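Local coordinates for protein 4-hydroxy-3-methylbut-2-enyl diphosphate reductase, apicoplast (Plasmodium falciparum, PDB 4N7B) that catalyses the last step of the MEP pathway, reducing 4-hydroxy-3-methylbut-2-enyl diphosphate to isopentenyl and dimethylallyl diphosphate with an iron-sulfur cluster in the apicoplast, at residues Val323-Lys328 / Phe378-Thr383; Asp334-Gly339 / Gln395-Lys400; His358-Glu361 / Asp365-Lys368; Thr417-Ala422 / Ser482-Pro487. All coordinates share one frame; numbering follows the deposited sequence.

Overall arrangement
Following the chain from the N terminus to its middle part, helix 316-329 leads to strand 334-338, helix 344-350, strand 357-360, helix 363-368, strand 377-381 and helix 387-400. Interaction 1 closes the loop from helix 316-329 to strand 377-381; interaction 2 opens inside that loop and closes beyond it on helix 387-400, so the two cross. Interaction 3, a short local contact, is nested within both. All three meet at one parallel sheet, in which strand 334-338 lies between 357-360 and 377-381. Interaction 4 follows in series, joining helix 414-427 to the loop after strand 477-482 of the five-stranded sheet. Interactions 1 and 4 each include a residue of the cluster pocket, Thr383 and Ala484.

Interaction 1 of 4, residues Val323-Lys328 / Phe378-Thr383; sequences VYVQMK and FYVTQT. With NA (sodium ion), chain F; F3S (Fe3-s4 cluster), chain B.
Lys328 lies across the ring of Phe378 roughly at right angles, its CG 3.6 Å from the ring centroid and only 8° off the normal, a CH-pi contact over the middle of one face. A bend at chi2 (-60°) turns the rest of the lysine chain along the ring, where CE comes within 3.7 Å of Phe378 CE1, while NZ goes on to a salt bridge with Glu331. Tyr324 meets the far end of the phenylalanine obliquely, Tyr324 CD1 lying 3.9 Å from Phe378 CZ. Tyr324 OH instead binds a sodium ion at 3.0 Å, which lies at the edge of the tyrosine ring, in its plane. Deeper in, the methyls Val325 CG2 and Val380 CG1 meet at 4.1 Å, the two side chains crossing at about a right angle. The axes of helix segment 323-328 and strand segment 378-381 run nearly antiparallel, at 164°, and the helix forms one cover of the parallel sheet. Beyond the strand, Thr383 OG1 lies 3.4 Å from sulfur S4 of the iron-sulfur cluster and is hydrogen-bonded to Glu345, the proton donor by similarity. The helix-strand contact itself is apolar, with the lysine contributing its methylenes and its charge paired outside the interface.

Interaction 2 of 4, residues Asp334-Gly339 / Gln395-Lys400; sequences DIILIG and QKLKNK
Leu397 reaches from helix 387-400 to two isoleucines of strand 334-338, packing a helix against one face of a parallel alpha/beta sheet. The strand lies within this four-stranded sheet, between 357-360 and 377-381, and the helix follows 377-381 in the chain. From Leu397 CA, the bond to CB already points at the strand. Neither CB nor CG comes within 4.2 Å of a strand atom, so the stem of the side chain spans the gap and its end makes the contact. At CG the chain branches, and chi2 of -175° carries CD1 onward in extension from CA. This one methyl makes the contacts with both isoleucines. Ile336 offers its CG2 branch, 3.7 Å from Leu397 CD1, and the two side chains slide past each other in opposite directions. Ile338, two residues along and on the same side of the strand, uses its longer branch instead: its chi2 of 180° extends CD1 toward the leucine, and these side chains meet tip to tip. On the sheet side, Val360 of the adjacent strand touches both isoleucines. At the margin of the helix, Lys400 NZ is hydrogen-bonded to the carbonyl oxygens of Val366 and Leu369, tying it to the region around helix 363-368. The second methyl contact, Ile338 CD1 to Leu397 CD1, measures 3.9 Å.

Interaction 3 of 4, residues His358-Glu361 / Asp365-Lys368; sequences HIVE and DVDK
Asp365 OD2 accepts a hydrogen bond from the backbone N of Glu361, 3.0 Å long and nearly straight at 171°, through its anti lone pair, the one facing away from OD1. The same oxygen lies 3.3 Å from Glu361 CG, so the start of the glutamate chain passes close beside the carboxylate. Behind this polar tip, Asp365 CB packs on Val360 CB at 3.7 Å, and Val360 CG2 meets Val366 CG2 more loosely at 4.4 Å. The aspartate CG stands anti to its own carbonyl carbon (chi1 -71°), which directs the carboxylate back to the strand end. One shell out, Asn362 OD1 accepts from Asp365 N near the start of helix 363-368, while Glu361 OE1 is hydrogen-bonded to Lys341 N. Val360 also touches Ile393 of helix 387-400. The contact closes the short connection of strand 357-360 to helix 363-368. The two carboxylates are nearly coplanar, 5° apart, with Glu361 OE2 4.6 Å from Asp365 OD2. Their like charges would be expected to disfavour this proximity, probably offset in part by the Glu361 N-H bonded to Asp365 OD2 and by Lys341 N bonded to Glu361 OE1.

Interaction 4 of 4, residues Thr417-Ala422 / Ser482-Pro487; sequences TNRQTA and SAASTP
Arg419 extends from helix 414-427 with chi1 at -83° and chi2 at 140°, which bring CD toward the strand end at Ser482 and the turn that follows it, while chi4 of 81° turns the guanidinium plane about the CD-NE bond. The turn, a type I beta turn from Ala483 to Thr486, joins strand 477-482 of the five-stranded parallel sheet to helix 488-499, whose N-cap is Pro487. This is a beta-to-alpha loop at the C-terminal end of a parallel strand, a usual place for active-site residues in alpha/beta folds. The contact is light. Arg419 CD lies 4.3 Å from Ser482 O, and Arg419 NE is 4.3 Å from Ala484 CA, with Ala484 set obliquely to the guanidinium. The polar end of the arginine is held by other groups: NH1 forms a salt bridge with Glu515 and a hydrogen bond to Ala415 O, and NE donates to Gly229 O. These bonds fix the guanidinium alongside the turn. On the turn, Ala484 belongs to the pocket of the iron-sulfur cluster, and its N is hydrogen-bonded to Asn443 OD1; Asn443 and Ser485 are substrate-binding residues by similarity. The arginine flanks this loop, which lines the cluster and probably the substrate site. Within the turn, Thr486 N is bonded to Ala483 O at 3.2 Å. Between the side chains themselves, the approach is that of Arg419 NE to the methyl Ala484 CB, at 4.4 Å.

Interaction 1 of 4, residues Val323-Lys328 / Phe378-Thr383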
# COMPACT_ATOMS: atom_id res chain seq x y z
N VAL A 323 16.38 -0.92 0.71
CA VAL A 323 17.68 -0.47 1.14
C VAL A 323 18.27 -1.40 2.20
O VAL A 323 19.44 -1.80 2.11
CB VAL A 323 17.56 0.98 1.68
CG1 VAL A 323 18.60 1.25 2.72
CG2 VAL A 323 17.64 1.96 0.53
N TYR A 324 17.49 -1.77 3.20
CA TYR A 324 17.96 -2.72 4.20
C TYR A 324 18.37 -4.05 3.55
O TYR A 324 19.34 -4.67 3.96
CB TYR A 324 16.90 -2.98 5.27
CG TYR A 324 17.00 -2.01 6.42
CD1 TYR A 324 17.88 -2.24 7.48
CD2 TYR A 324 16.26 -0.84 6.42
CE1 TYR A 324 17.99 -1.32 8.52
CE2 TYR A 324 16.36 0.07 7.45
CZ TYR A 324 17.21 -0.17 8.50
OH TYR A 324 17.28 0.77 9.51
N VAL A 325 17.63 -4.47 2.53
CA VAL A 325 17.90 -5.74 1.88
C VAL A 325 19.28 -5.71 1.21
O VAL A 325 20.08 -6.64 1.38
CB VAL A 325 16.81 -6.05 0.83
CG1 VAL A 325 17.31 -7.10 -0.14
CG2 VAL A 325 15.52 -6.51 1.52
N GLN A 326 19.56 -4.66 0.45
CA GLN A 326 20.85 -4.52 -0.20
C GLN A 326 21.96 -4.44 0.84
O GLN A 326 23.03 -5.04 0.68
CB GLN A 326 20.88 -3.25 -1.04
CG GLN A 326 20.17 -3.37 -2.39
CD GLN A 326 20.04 -2.02 -3.10
OE1 GLN A 326 19.07 -1.29 -2.88
NE2 GLN A 326 21.02 -1.68 -3.94
N MET A 327 21.71 -3.70 1.91
CA MET A 327 22.74 -3.45 2.92
C MET A 327 23.12 -4.73 3.66
O MET A 327 24.30 -4.98 3.95
CB MET A 327 22.26 -2.42 3.93
CG MET A 327 23.21 -2.19 5.09
SD MET A 327 22.56 -0.96 6.23
CE MET A 327 20.92 -1.53 6.58
N LYS A 328 22.12 -5.53 4.00
CA LYS A 328 22.37 -6.76 4.74
C LYS A 328 22.90 -7.85 3.84
O LYS A 328 23.67 -8.71 4.28
CB LYS A 328 21.10 -7.22 5.45
CG LYS A 328 20.74 -6.31 6.62
CD LYS A 328 21.87 -6.31 7.64
CE LYS A 328 21.65 -5.29 8.72
NZ LYS A 328 22.66 -5.46 9.79
N PHE A 378 18.29 -12.20 8.18
CA PHE A 378 17.64 -10.93 8.39
C PHE A 378 16.29 -11.04 7.70
O PHE A 378 16.21 -11.51 6.56
CB PHE A 378 18.46 -9.83 7.73
CG PHE A 378 18.08 -8.43 8.15
CD1 PHE A 378 18.60 -7.87 9.31
CD2 PHE A 378 17.23 -7.65 7.37
CE1 PHE A 378 18.28 -6.57 9.69
CE2 PHE A 378 16.90 -6.34 7.75
CZ PHE A 378 17.42 -5.81 8.91
N TYR A 379 15.22 -10.64 8.38
CA TYR A 379 13.93 -10.67 7.74
C TYR A 379 13.37 -9.28 7.56
O TYR A 379 13.71 -8.34 8.26
CB TYR A 379 12.95 -11.57 8.50
CG TYR A 379 12.25 -10.96 9.71
CD1 TYR A 379 11.12 -10.17 9.57
CD2 TYR A 379 12.71 -11.23 11.01
CE1 TYR A 379 10.48 -9.63 10.67
CE2 TYR A 379 12.07 -10.69 12.11
CZ TYR A 379 10.95 -9.89 11.94
OH TYR A 379 10.31 -9.34 13.02
N VAL A 380 12.46 -9.20 6.61
CA VAL A 380 11.92 -7.96 6.16
C VAL A 380 10.50 -8.33 5.73
O VAL A 380 10.22 -9.52 5.54
CB VAL A 380 12.84 -7.44 5.04
CG1 VAL A 380 12.13 -7.31 3.72
CG2 VAL A 380 13.51 -6.17 5.46
N THR A 381 9.59 -7.36 5.58
CA THR A 381 8.22 -7.69 5.19
C THR A 381 7.66 -6.71 4.17
O THR A 381 8.13 -5.58 4.03
CB THR A 381 7.24 -7.76 6.41
OG1 THR A 381 6.78 -6.46 6.78
CG2 THR A 381 7.89 -8.40 7.60
N GLN A 382 6.65 -7.18 3.46
CA GLN A 382 5.76 -6.31 2.70
C GLN A 382 5.19 -5.23 3.64
O GLN A 382 4.84 -5.50 4.79
CB GLN A 382 4.62 -7.16 2.14
CG GLN A 382 3.76 -6.51 1.09
CD GLN A 382 2.80 -7.50 0.46
OE1 GLN A 382 3.06 -8.69 0.47
NE2 GLN A 382 1.68 -7.01 -0.06
N THR A 383 5.08 -4.01 3.13
CA THR A 383 4.70 -2.86 3.97
C THR A 383 3.25 -2.86 4.41
O THR A 383 2.89 -2.19 5.37
CB THR A 383 4.93 -1.53 3.24
OG1 THR A 383 4.09 -1.47 2.07
CG2 THR A 383 6.36 -1.40 2.82
NA NA F . 15.19 2.87 9.76
FE1 F3S B . 1.40 4.26 1.72
FE3 F3S B . 4.07 4.02 1.57
FE4 F3S B . 2.63 2.64 3.37
S1 F3S B . 2.61 3.97 -0.08
S2 F3S B . 0.64 2.30 2.45
S3 F3S B . 2.92 4.83 3.24
S4 F3S B . 4.38 1.93 2.25

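Interaction 2 of 4, residues Asp334-Gly339 / Gln395-Lys400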
# COMPACT_ATOMS: atom_id res chain seq x y z
N ASP A 334 21.53 -13.88 4.60
CA ASP A 334 20.49 -14.29 3.69
C ASP A 334 19.26 -13.58 4.19
O ASP A 334 19.14 -13.30 5.38
CB ASP A 334 20.29 -15.80 3.69
CG ASP A 334 20.97 -16.46 2.51
OD1 ASP A 334 22.12 -16.07 2.18
OD2 ASP A 334 20.36 -17.37 1.89
N ILE A 335 18.33 -13.28 3.29
CA ILE A 335 17.21 -12.44 3.64
C ILE A 335 15.89 -13.17 3.49
O ILE A 335 15.63 -13.75 2.44
CB ILE A 335 17.18 -11.18 2.78
CG1 ILE A 335 18.14 -10.14 3.36
CG2 ILE A 335 15.79 -10.59 2.75
CD1 ILE A 335 19.31 -9.87 2.51
N ILE A 336 15.07 -13.13 4.53
CA ILE A 336 13.73 -13.70 4.45
C ILE A 336 12.73 -12.58 4.25
O ILE A 336 12.66 -11.67 5.05
CB ILE A 336 13.35 -14.49 5.71
CG1 ILE A 336 13.92 -15.90 5.68
CG2 ILE A 336 11.86 -14.69 5.75
CD1 ILE A 336 15.38 -15.98 5.78
N LEU A 337 11.96 -12.67 3.17
CA LEU A 337 11.01 -11.63 2.81
C LEU A 337 9.60 -12.16 3.02
O LEU A 337 9.14 -12.98 2.24
CB LEU A 337 11.21 -11.25 1.35
CG LEU A 337 10.17 -10.30 0.72
CD1 LEU A 337 9.90 -9.12 1.62
CD2 LEU A 337 10.68 -9.83 -0.62
N ILE A 338 8.93 -11.70 4.07
CA ILE A 338 7.55 -12.12 4.33
C ILE A 338 6.58 -11.27 3.51
O ILE A 338 6.51 -10.06 3.69
CB ILE A 338 7.20 -11.95 5.81
CG1 ILE A 338 8.26 -12.60 6.69
CG2 ILE A 338 5.84 -12.54 6.09
CD1 ILE A 338 8.01 -12.48 8.17
N GLY A 339 5.85 -11.88 2.60
CA GLY A 339 4.92 -11.12 1.79
C GLY A 339 4.37 -12.03 0.73
O GLY A 339 4.74 -13.21 0.72
N GLN A 395 6.64 -14.99 14.56
CA GLN A 395 6.79 -15.82 15.74
C GLN A 395 7.33 -17.20 15.38
O GLN A 395 8.18 -17.75 16.09
CB GLN A 395 5.43 -15.98 16.41
CG GLN A 395 5.44 -16.88 17.62
CD GLN A 395 4.08 -16.91 18.29
OE1 GLN A 395 3.23 -17.76 17.98
NE2 GLN A 395 3.85 -15.95 19.19
N LYS A 396 6.83 -17.75 14.29
CA LYS A 396 7.26 -19.07 13.82
C LYS A 396 8.69 -18.97 13.31
O LYS A 396 9.52 -19.81 13.60
CB LYS A 396 6.33 -19.58 12.73
CG LYS A 396 6.45 -21.07 12.49
CD LYS A 396 5.44 -21.55 11.48
CE LYS A 396 5.71 -23.00 11.12
NZ LYS A 396 5.81 -23.86 12.33
N LEU A 397 8.98 -17.91 12.56
CA LEU A 397 10.35 -17.66 12.09
C LEU A 397 11.35 -17.61 13.23
O LEU A 397 12.45 -18.14 13.14
CB LEU A 397 10.43 -16.33 11.34
CG LEU A 397 10.56 -16.43 9.83
CD1 LEU A 397 10.77 -15.04 9.27
CD2 LEU A 397 11.70 -17.36 9.39
N LYS A 398 10.97 -16.93 14.31
CA LYS A 398 11.85 -16.75 15.44
C LYS A 398 12.03 -18.03 16.24
O LYS A 398 13.06 -18.22 16.87
CB LYS A 398 11.32 -15.67 16.36
CG LYS A 398 11.70 -14.28 15.94
CD LYS A 398 11.28 -13.30 17.01
CE LYS A 398 11.78 -11.91 16.74
NZ LYS A 398 11.02 -10.92 17.56
N ASN A 399 11.02 -18.89 16.23
CA ASN A 399 11.13 -20.18 16.91
C ASN A 399 12.23 -20.98 16.23
O ASN A 399 13.12 -21.52 16.88
CB ASN A 399 9.81 -20.96 16.84
CG ASN A 399 8.76 -20.42 17.78
OD1 ASN A 399 9.08 -19.73 18.75
ND2 ASN A 399 7.48 -20.72 17.49
N LYS A 400 12.15 -21.05 14.91
CA LYS A 400 13.11 -21.80 14.13
C LYS A 400 14.48 -21.13 14.12
O LYS A 400 15.50 -21.78 14.31
CB LYS A 400 12.58 -21.97 12.72
CG LYS A 400 13.32 -22.98 11.91
CD LYS A 400 12.59 -23.31 10.63
CE LYS A 400 13.39 -24.30 9.80
NZ LYS A 400 12.63 -24.76 8.61

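Interaction 3 of 4, residues His358-Glu361 / Asp365-Lys368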
# COMPACT_ATOMS: atom_id res chain seq x y z
N HIS A 358 14.68 -15.16 0.22
CA HIS A 358 13.71 -16.24 0.25
C HIS A 358 12.36 -15.70 0.68
O HIS A 358 12.21 -15.19 1.78
CB HIS A 358 14.16 -17.30 1.24
CG HIS A 358 15.60 -17.69 1.05
ND1 HIS A 358 15.98 -18.90 0.52
CD2 HIS A 358 16.74 -17.01 1.31
CE1 HIS A 358 17.30 -18.96 0.47
NE2 HIS A 358 17.78 -17.82 0.94
N ILE A 359 11.37 -15.81 -0.19
CA ILE A 359 10.07 -15.27 0.13
C ILE A 359 9.25 -16.25 0.94
O ILE A 359 9.13 -17.41 0.56
CB ILE A 359 9.29 -14.93 -1.14
CG1 ILE A 359 10.05 -13.87 -1.93
CG2 ILE A 359 7.89 -14.43 -0.77
CD1 ILE A 359 9.43 -13.55 -3.27
N VAL A 360 8.65 -15.80 2.03
CA VAL A 360 7.66 -16.63 2.70
C VAL A 360 6.29 -15.95 2.70
O VAL A 360 6.16 -14.80 3.12
CB VAL A 360 8.10 -17.07 4.13
CG1 VAL A 360 9.61 -17.25 4.18
CG2 VAL A 360 7.65 -16.11 5.16
N GLU A 361 5.27 -16.65 2.21
CA GLU A 361 3.92 -16.10 2.28
C GLU A 361 3.07 -16.79 3.34
O GLU A 361 1.96 -16.35 3.62
CB GLU A 361 3.20 -16.13 0.92
CG GLU A 361 3.71 -17.10 -0.07
CD GLU A 361 2.90 -17.09 -1.36
OE1 GLU A 361 2.35 -16.02 -1.72
OE2 GLU A 361 2.80 -18.16 -2.02
N ASP A 365 5.98 -22.26 4.19
CA ASP A 365 7.24 -21.79 3.61
C ASP A 365 8.32 -21.71 4.67
O ASP A 365 9.51 -21.90 4.38
CB ASP A 365 7.05 -20.43 2.94
CG ASP A 365 6.22 -20.50 1.67
OD1 ASP A 365 6.07 -21.60 1.09
OD2 ASP A 365 5.72 -19.43 1.24
N VAL A 366 7.92 -21.43 5.90
CA VAL A 366 8.87 -21.35 7.00
C VAL A 366 9.48 -22.73 7.30
O VAL A 366 10.69 -22.86 7.51
CB VAL A 366 8.23 -20.81 8.28
CG1 VAL A 366 9.18 -20.96 9.45
CG2 VAL A 366 7.83 -19.35 8.10
N ASP A 367 8.62 -23.75 7.33
CA ASP A 367 9.07 -25.11 7.62
C ASP A 367 10.11 -25.55 6.62
O ASP A 367 10.99 -26.33 6.95
CB ASP A 367 7.90 -26.08 7.55
CG ASP A 367 6.98 -25.97 8.75
OD1 ASP A 367 7.48 -25.88 9.88
OD2 ASP A 367 5.74 -25.98 8.54
N LYS A 368 9.98 -25.07 5.39
CA LYS A 368 10.85 -25.50 4.30
C LYS A 368 12.24 -24.84 4.33
O LYS A 368 13.15 -25.31 3.66
CB LYS A 368 10.18 -25.23 2.95
CG LYS A 368 8.99 -26.12 2.69
CD LYS A 368 8.28 -25.75 1.40
CE LYS A 368 7.01 -26.60 1.20
NZ LYS A 368 6.26 -26.25 -0.05

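Interaction 4 of 4, residues Thr417-Ala422 / Ser482-Pro487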
# COMPACT_ATOMS: atom_id res chain seq x y z
N THR A 417 -0.32 0.26 9.82
CA THR A 417 -0.46 0.08 11.26
C THR A 417 -1.61 0.95 11.80
O THR A 417 -2.48 0.49 12.53
CB THR A 417 0.84 0.51 11.98
OG1 THR A 417 1.89 -0.38 11.61
CG2 THR A 417 0.67 0.50 13.49
N ASN A 418 -1.58 2.22 11.43
CA ASN A 418 -2.55 3.15 11.95
C ASN A 418 -3.96 2.82 11.50
O ASN A 418 -4.90 2.92 12.29
CB ASN A 418 -2.21 4.57 11.50
CG ASN A 418 -1.00 5.15 12.20
OD1 ASN A 418 -0.50 4.59 13.16
ND2 ASN A 418 -0.55 6.31 11.73
N ARG A 419 -4.14 2.48 10.24
CA ARG A 419 -5.49 2.21 9.78
C ARG A 419 -6.07 0.93 10.39
O ARG A 419 -7.23 0.92 10.79
CB ARG A 419 -5.55 2.18 8.25
CG ARG A 419 -5.67 3.58 7.66
CD ARG A 419 -4.83 3.74 6.42
NE ARG A 419 -4.76 5.14 6.05
CZ ARG A 419 -3.94 6.03 6.61
NH1 ARG A 419 -3.10 5.66 7.58
NH2 ARG A 419 -3.96 7.29 6.21
N GLN A 420 -5.27 -0.15 10.47
CA GLN A 420 -5.73 -1.39 11.12
C GLN A 420 -5.97 -1.17 12.60
O GLN A 420 -6.97 -1.62 13.16
CB GLN A 420 -4.71 -2.52 10.94
CG GLN A 420 -4.67 -3.09 9.53
CD GLN A 420 -3.54 -4.09 9.33
OE1 GLN A 420 -3.13 -4.78 10.26
NE2 GLN A 420 -3.02 -4.16 8.11
N THR A 421 -5.07 -0.45 13.25
CA THR A 421 -5.19 -0.24 14.69
C THR A 421 -6.50 0.50 15.04
O THR A 421 -7.22 0.11 15.98
CB THR A 421 -3.98 0.53 15.25
OG1 THR A 421 -2.79 -0.25 15.06
CG2 THR A 421 -4.16 0.81 16.76
N ALA A 422 -6.83 1.52 14.27
CA ALA A 422 -8.02 2.31 14.57
C ALA A 422 -9.28 1.48 14.33
O ALA A 422 -10.19 1.44 15.15
CB ALA A 422 -8.03 3.56 13.73
N SER A 482 -11.38 3.37 5.13
CA SER A 482 -10.98 3.31 3.75
C SER A 482 -9.49 3.05 3.66
O SER A 482 -8.74 3.39 4.57
CB SER A 482 -11.33 4.62 3.03
OG SER A 482 -10.67 5.71 3.65
N ALA A 483 -9.08 2.43 2.56
CA ALA A 483 -7.70 2.03 2.37
C ALA A 483 -6.81 3.21 2.05
O ALA A 483 -7.28 4.31 1.78
CB ALA A 483 -7.63 1.03 1.25
N ALA A 484 -5.50 2.96 2.07
CA ALA A 484 -4.51 4.00 1.90
C ALA A 484 -4.47 4.57 0.49
O ALA A 484 -3.80 5.57 0.24
CB ALA A 484 -3.12 3.47 2.29
N SER A 485 -5.18 3.94 -0.44
CA SER A 485 -5.16 4.33 -1.85
C SER A 485 -6.52 4.90 -2.25
O SER A 485 -6.73 5.25 -3.41
CB SER A 485 -4.86 3.13 -2.75
OG SER A 485 -5.52 1.95 -2.24
N THR A 486 -7.45 4.99 -1.30
CA THR A 486 -8.84 5.38 -1.59
C THR A 486 -9.14 6.90 -1.47
O THR A 486 -8.98 7.49 -0.41
CB THR A 486 -9.81 4.63 -0.66
OG1 THR A 486 -9.59 3.22 -0.78
CG2 THR A 486 -11.24 4.93 -1.03
N PRO A 487 -9.62 7.52 -2.57
CA PRO A 487 -9.97 8.95 -2.55
C PRO A 487 -11.08 9.25 -1.56
O PRO A 487 -12.04 8.49 -1.47
CB PRO A 487 -10.44 9.23 -3.98
CG PRO A 487 -9.89 8.10 -4.80
CD PRO A 487 -9.83 6.91 -3.89